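Local atomic coordinates of ribonucleoside-diphosphate reductase subunit beta (Streptococcus sanguinis, PDB entry 4N83), a protein that serves as the dimetal-carrying subunit of a class Ib ribonucleotide reductase, which probably supplies DNA synthesis by reducing ribonucleotides to deoxyribonucleotides. Residues K149-V154 and M262-D267; E157-Y162 and Y255-A260. All coordinates share one frame; numbering follows the deposited sequence.

In the fold
Both contacts use helices 148-160 and 246-263, which run antiparallel in the all-helical, ferritin-like fold of the ribonucleotide reductase small chain; Leu-264 follows the second helix and Tyr-162 starts helix 162-173. Their centres lie 10 Å apart. Along the chain the order is 149-154, 157-162, 255-260, 262-267, so contact 1 takes the outer pair of segments and contact 2 the inner pair. The two contacts adjoin: Val-154 of contact 1 lies against Ala-260 of contact 2, and Asn-263 against Thr-158. Together they form one buried seam holding helix 246-263 against the helix that brings Glu-157 to the manganese ions; contact 2 includes that ligand, and contact 1 lies farther from the centre of the chain.

Contact 1. Residues K149-V154 and M262-D267; sequences KKIASV and MNLGQD
Leu-264, where the chain leaves helix 246-263, inserts its branched end between Ile-151 and Val-154 on helix 148-160 in a small, buried and mainly apolar contact. The backbones approach most nearly where Ile-151 CA and Leu-264 CA are 7.1 Å apart, and the gap is filled by methyl groups. Leu-264 and Val-154 point at each other tip to tip. Each methyl of the valine has its own counterpart: CG1 of Val-154 meets CD1 of Leu-264 at 3.8 Å, and CG2 of Val-154 meets CD2 of Leu-264 at 3.9 Å. With chi1 at 171°, Val-154 sets CG1 opposite its own backbone N and CG2 beside that N, which presents both branches to the leucine. Ile-151 instead crosses Leu-264 at about a right angle, laying CG2 against the leucine CD1 at 4.0 Å. Asn-263 adds a looser edge, its CB 4.4 Å from CG1 of Val-154.

Just beyond the leucine the chain leaves the helix through a Schellman motif. Gly-265, with positive phi (87°), makes the turn, its N weakly bonded back to Met-262 O. In this helical bundle of the ferritin clan, Phe-202 of helix 178-206 and Met-221 of helix 211-240 each touch both Ile-151 and Leu-264 and so pack against the apolar cluster. Farther round helix 148-160, Ser-153 OG is hydrogen-bonded to Gln-69, and Lys-149 forms a salt bridge with Asp-80. The side chain of Val-154 lies about 8 Å from a bound manganese ion.

Contact 2. Residues E157-Y162 and Y255-A260; sequences ETFLFY and YNANKA. With MN (manganese (II) ion), chain I; MN (manganese (II) ion), chain J.
Helices 148-160 and 246-263 come close enough here for backbone to lie almost on backbone, with Phe-159 CA 4.9 Å from Ala-257 CA and Thr-158 CA 5.4 Å from Ala-260 CA. This is an antiparallel helix pair in the ferritin-like bundle of the ribonucleotide reductase small chain, and its first helix widens into a pi-type turn at 157-160. Small residues allow the approach. Ala-260 turns its CB into the angle between Thr-158 and Phe-159, 4.0 Å from Thr-158 CB and 3.9 Å from Phe-159 CB. The methyl CG2 of Thr-158, opposite that residue's own backbone N, lies along the backbone of Ala-260, while its hydroxyl OG1 turns back to hydrogen-bond with Val-154 O one turn earlier. The Phe-159 ring leans obliquely on Ala-257, whose CB is 3.6 Å from the ring atom CD1.

Asn-256 lies with its amide over one face of Tyr-162. The amide carbon CG of Asn-256 sits 3.7 Å above the tyrosine ring plane, displaced toward the rim, and the amide is tilted 34° from the ring. ND2 is the amide atom closest to the ring, lying near CG and CD2 of Tyr-162. The backbone O of Asn-256 accepts from Ala-260 N and more weakly from Lys-259 N. Phe-165 stacks edge-to-face with Tyr-162.

Glu-157 reaches the metal site instead, its CG lying over one face of the Phe-161 ring. Asp-66, Glu-97, His-100, Glu-191 and His-194 complete the two manganese sites. The carboxylate bridges the two ions: Glu-157 OE1 binds the manganese of chain I at 2.0 Å, and Glu-157 OE2 binds the manganese of chain J at 2.4 Å.

Contact 1. Residues K149-V154 and M262-D267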
loop_
_atom_site.group_PDB
_atom_site.type_symbol
_atom_site.label_atom_id
_atom_site.label_comp_id
_atom_site.label_asym_id
_atom_site.label_seq_id
_atom_site.Cartn_x
_atom_site.Cartn_y
_atom_site.Cartn_z
ATOM N N LYS A 149 -18.133 8.869 0.966
ATOM C CA LYS A 149 -16.674 8.831 1.078
ATOM C C LYS A 149 -15.997 8.718 -0.290
ATOM O O LYS A 149 -14.895 9.228 -0.484
ATOM C CB LYS A 149 -16.238 7.675 1.981
ATOM C CG LYS A 149 -16.669 7.851 3.429
ATOM C CD LYS A 149 -16.317 6.648 4.290
ATOM C CE LYS A 149 -17.289 5.500 4.073
ATOM N NZ LYS A 149 -17.121 4.424 5.089
ATOM N N LYS A 150 -16.662 8.048 -1.231
ATOM C CA LYS A 150 -16.165 7.941 -2.604
ATOM C C LYS A 150 -16.275 9.269 -3.355
ATOM O O LYS A 150 -15.411 9.596 -4.167
ATOM C CB LYS A 150 -16.914 6.844 -3.365
ATOM C CG LYS A 150 -16.603 5.439 -2.876
ATOM C CD LYS A 150 -17.314 4.382 -3.706
ATOM C CE LYS A 150 -16.789 2.984 -3.410
ATOM N NZ LYS A 150 -17.088 2.535 -2.022
ATOM N N ILE A 151 -17.336 10.025 -3.083
ATOM C CA ILE A 151 -17.538 11.341 -3.700
ATOM C C ILE A 151 -16.494 12.349 -3.214
ATOM O O ILE A 151 -16.006 13.171 -3.993
ATOM C CB ILE A 151 -18.950 11.899 -3.400
ATOM C CG1 ILE A 151 -20.030 11.026 -4.043
ATOM C CG2 ILE A 151 -19.086 13.327 -3.911
ATOM C CD1 ILE A 151 -21.396 11.171 -3.403
ATOM N N ALA A 152 -16.163 12.283 -1.925
ATOM C CA ALA A 152 -15.217 13.215 -1.309
ATOM C C ALA A 152 -13.789 13.018 -1.818
ATOM O O ALA A 152 -13.074 13.992 -2.053
ATOM C CB ALA A 152 -15.255 13.081 0.207
ATOM N N SER A 153 -13.383 11.761 -1.981
ATOM C CA SER A 153 -12.045 11.435 -2.480
ATOM C C SER A 153 -11.884 11.812 -3.955
ATOM O O SER A 153 -10.796 12.204 -4.383
ATOM C CB SER A 153 -11.746 9.947 -2.288
ATOM O OG SER A 153 -10.379 9.668 -2.536
ATOM N N VAL A 154 -12.963 11.686 -4.725
ATOM C CA VAL A 154 -12.961 12.091 -6.133
ATOM C C VAL A 154 -12.918 13.616 -6.247
ATOM O O VAL A 154 -12.125 14.153 -7.019
ATOM C CB VAL A 154 -14.177 11.521 -6.902
ATOM C CG1 VAL A 154 -14.278 12.128 -8.298
ATOM C CG2 VAL A 154 -14.078 10.004 -6.997
ATOM N N MET A 262 -17.766 13.701 -13.941
ATOM C CA MET A 262 -17.790 12.711 -15.017
ATOM C C MET A 262 -17.312 11.334 -14.557
ATOM O O MET A 262 -17.815 10.314 -15.029
ATOM C CB MET A 262 -16.945 13.191 -16.201
ATOM C CG MET A 262 -17.098 12.341 -17.454
ATOM S SD MET A 262 -16.833 13.272 -18.976
ATOM C CE MET A 262 -18.312 14.287 -19.022
ATOM N N ASN A 263 -16.345 11.307 -13.641
ATOM C CA ASN A 263 -15.881 10.049 -13.054
ATOM C C ASN A 263 -16.955 9.401 -12.183
ATOM O O ASN A 263 -17.125 8.182 -12.211
ATOM C CB ASN A 263 -14.609 10.264 -12.225
ATOM C CG ASN A 263 -13.402 10.624 -13.074
ATOM O OD1 ASN A 263 -12.531 11.374 -12.637
ATOM N ND2 ASN A 263 -13.338 10.087 -14.288
ATOM N N LEU A 264 -17.681 10.219 -11.423
ATOM C CA LEU A 264 -18.753 9.726 -10.550
ATOM C C LEU A 264 -20.051 9.412 -11.308
ATOM O O LEU A 264 -21.028 8.969 -10.704
ATOM C CB LEU A 264 -19.027 10.732 -9.426
ATOM C CG LEU A 264 -17.917 10.854 -8.373
ATOM C CD1 LEU A 264 -18.011 12.170 -7.616
ATOM C CD2 LEU A 264 -17.954 9.680 -7.405
ATOM N N GLY A 265 -20.060 9.641 -12.620
ATOM C CA GLY A 265 -21.204 9.301 -13.464
ATOM C C GLY A 265 -22.255 10.393 -13.531
ATOM O O GLY A 265 -23.422 10.118 -13.815
ATOM N N GLN A 266 -21.840 11.632 -13.274
ATOM C CA GLN A 266 -22.734 12.784 -13.325
ATOM C C GLN A 266 -22.347 13.714 -14.470
ATOM O O GLN A 266 -21.270 13.588 -15.055
ATOM C CB GLN A 266 -22.704 13.543 -11.995
ATOM C CG GLN A 266 -23.365 12.802 -10.839
ATOM C CD GLN A 266 -24.841 12.514 -11.068
ATOM O OE1 GLN A 266 -25.354 11.481 -10.638
ATOM N NE2 GLN A 266 -25.530 13.425 -11.749
ATOM N N ASP A 267 -23.239 14.651 -14.773
ATOM C CA ASP A 267 -23.078 15.540 -15.920
ATOM C C ASP A 267 -22.182 16.731 -15.570
ATOM O O ASP A 267 -22.127 17.143 -14.410
ATOM C CB ASP A 267 -24.451 16.027 -16.391
ATOM C CG ASP A 267 -25.382 14.881 -16.751
ATOM O OD1 ASP A 267 -24.988 14.029 -17.574
ATOM O OD2 ASP A 267 -26.507 14.831 -16.212
#

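Contact 2. Residues E157-Y162 and Y255-A260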
loop_
_atom_site.group_PDB
_atom_site.type_symbol
_atom_site.label_atom_id
_atom_site.label_comp_id
_atom_site.label_asym_id
_atom_site.label_seq_id
_atom_site.Cartn_x
_atom_site.Cartn_y
_atom_site.Cartn_z
ATOM N N GLU A 157 -9.108 14.848 -5.059
ATOM C CA GLU A 157 -7.923 14.679 -5.901
ATOM C C GLU A 157 -8.142 14.921 -7.400
ATOM O O GLU A 157 -7.174 15.145 -8.128
ATOM C CB GLU A 157 -7.331 13.291 -5.665
ATOM C CG GLU A 157 -6.939 13.066 -4.215
ATOM C CD GLU A 157 -6.288 11.722 -3.984
ATOM O OE1 GLU A 157 -6.951 10.689 -4.223
ATOM O OE2 GLU A 157 -5.114 11.699 -3.565
ATOM N N THR A 158 -9.395 14.884 -7.856
ATOM C CA THR A 158 -9.715 15.112 -9.273
ATOM C C THR A 158 -10.072 16.574 -9.576
ATOM O O THR A 158 -10.017 16.994 -10.733
ATOM C CB THR A 158 -10.891 14.224 -9.743
ATOM O OG1 THR A 158 -10.830 12.948 -9.093
ATOM C CG2 THR A 158 -10.858 14.025 -11.256
ATOM N N PHE A 159 -10.424 17.344 -8.544
ATOM C CA PHE A 159 -10.966 18.696 -8.724
ATOM C C PHE A 159 -10.184 19.764 -7.948
ATOM O O PHE A 159 -9.551 20.629 -8.556
ATOM C CB PHE A 159 -12.467 18.696 -8.368
ATOM C CG PHE A 159 -12.973 19.989 -7.779
ATOM C CD1 PHE A 159 -12.957 21.166 -8.518
ATOM C CD2 PHE A 159 -13.488 20.021 -6.488
ATOM C CE1 PHE A 159 -13.427 22.349 -7.973
ATOM C CE2 PHE A 159 -13.961 21.201 -5.941
ATOM C CZ PHE A 159 -13.930 22.367 -6.685
ATOM N N LEU A 160 -10.222 19.701 -6.618
ATOM C CA LEU A 160 -9.637 20.757 -5.777
ATOM C C LEU A 160 -8.138 20.581 -5.494
ATOM O O LEU A 160 -7.520 21.442 -4.862
ATOM C CB LEU A 160 -10.433 20.922 -4.474
ATOM C CG LEU A 160 -10.529 19.747 -3.491
ATOM C CD1 LEU A 160 -9.366 19.739 -2.506
ATOM C CD2 LEU A 160 -11.857 19.786 -2.748
ATOM N N PHE A 161 -7.560 19.473 -5.956
ATOM C CA PHE A 161 -6.100 19.313 -5.989
ATOM C C PHE A 161 -5.486 20.210 -7.070
ATOM O O PHE A 161 -4.337 20.637 -6.952
ATOM C CB PHE A 161 -5.711 17.849 -6.260
ATOM C CG PHE A 161 -5.139 17.127 -5.064
ATOM C CD1 PHE A 161 -3.871 16.560 -5.122
ATOM C CD2 PHE A 161 -5.867 16.998 -3.890
ATOM C CE1 PHE A 161 -3.342 15.888 -4.034
ATOM C CE2 PHE A 161 -5.343 16.327 -2.799
ATOM C CZ PHE A 161 -4.077 15.772 -2.870
ATOM N N TYR A 162 -6.262 20.493 -8.115
ATOM C CA TYR A 162 -5.762 21.203 -9.294
ATOM C C TYR A 162 -5.583 22.710 -9.099
ATOM O O TYR A 162 -4.990 23.375 -9.949
ATOM C CB TYR A 162 -6.658 20.918 -10.502
ATOM C CG TYR A 162 -6.484 19.516 -11.040
ATOM C CD1 TYR A 162 -7.093 18.429 -10.417
ATOM C CD2 TYR A 162 -5.694 19.272 -12.160
ATOM C CE1 TYR A 162 -6.926 17.143 -10.901
ATOM C CE2 TYR A 162 -5.526 17.987 -12.651
ATOM C CZ TYR A 162 -6.144 16.928 -12.017
ATOM O OH TYR A 162 -5.982 15.651 -12.499
ATOM N N TYR A 255 -13.265 23.808 -14.488
ATOM C CA TYR A 255 -13.015 22.835 -15.552
ATOM C C TYR A 255 -12.856 21.416 -15.002
ATOM O O TYR A 255 -13.527 20.491 -15.458
ATOM C CB TYR A 255 -11.772 23.242 -16.355
ATOM C CG TYR A 255 -11.287 22.201 -17.342
ATOM C CD1 TYR A 255 -12.121 21.730 -18.353
ATOM C CD2 TYR A 255 -9.992 21.694 -17.270
ATOM C CE1 TYR A 255 -11.681 20.779 -19.259
ATOM C CE2 TYR A 255 -9.543 20.743 -18.172
ATOM C CZ TYR A 255 -10.391 20.289 -19.165
ATOM O OH TYR A 255 -9.949 19.345 -20.061
ATOM N N ASN A 256 -11.971 21.255 -14.021
ATOM C CA ASN A 256 -11.706 19.944 -13.421
ATOM C C ASN A 256 -12.821 19.436 -12.504
ATOM O O ASN A 256 -12.871 18.245 -12.193
ATOM C CB ASN A 256 -10.377 19.964 -12.658
ATOM C CG ASN A 256 -9.176 19.961 -13.583
ATOM O OD1 ASN A 256 -9.066 19.112 -14.468
ATOM N ND2 ASN A 256 -8.265 20.904 -13.381
ATOM N N ALA A 257 -13.705 20.334 -12.070
ATOM C CA ALA A 257 -14.890 19.947 -11.300
ATOM C C ALA A 257 -15.802 19.041 -12.124
ATOM O O ALA A 257 -16.452 18.143 -11.586
ATOM C CB ALA A 257 -15.651 21.183 -10.841
ATOM N N ASN A 258 -15.835 19.283 -13.433
ATOM C CA ASN A 258 -16.636 18.487 -14.360
ATOM C C ASN A 258 -16.083 17.074 -14.547
ATOM O O ASN A 258 -16.845 16.127 -14.747
ATOM C CB ASN A 258 -16.724 19.193 -15.716
ATOM C CG ASN A 258 -17.318 20.590 -15.610
ATOM O OD1 ASN A 258 -18.199 20.841 -14.787
ATOM N ND2 ASN A 258 -16.834 21.507 -16.444
ATOM N N LYS A 259 -14.758 16.941 -14.489
ATOM C CA LYS A 259 -14.106 15.633 -14.586
ATOM C C LYS A 259 -14.379 14.784 -13.345
ATOM O O LYS A 259 -14.559 13.570 -13.448
ATOM C CB LYS A 259 -12.598 15.794 -14.798
ATOM C CG LYS A 259 -12.238 16.389 -16.150
ATOM C CD LYS A 259 -10.734 16.447 -16.360
ATOM C CE LYS A 259 -10.398 16.924 -17.764
ATOM N NZ LYS A 259 -8.940 17.158 -17.949
ATOM N N ALA A 260 -14.406 15.429 -12.179
ATOM C CA ALA A 260 -14.794 14.766 -10.933
ATOM C C ALA A 260 -16.247 14.297 -11.007
ATOM O O ALA A 260 -16.584 13.212 -10.530
ATOM C CB ALA A 260 -14.600 15.704 -9.751
HETATM MN MN MN I . -6.412 8.918 -4.898
HETATM MN MN MN J . -2.757 11.815 -4.093
#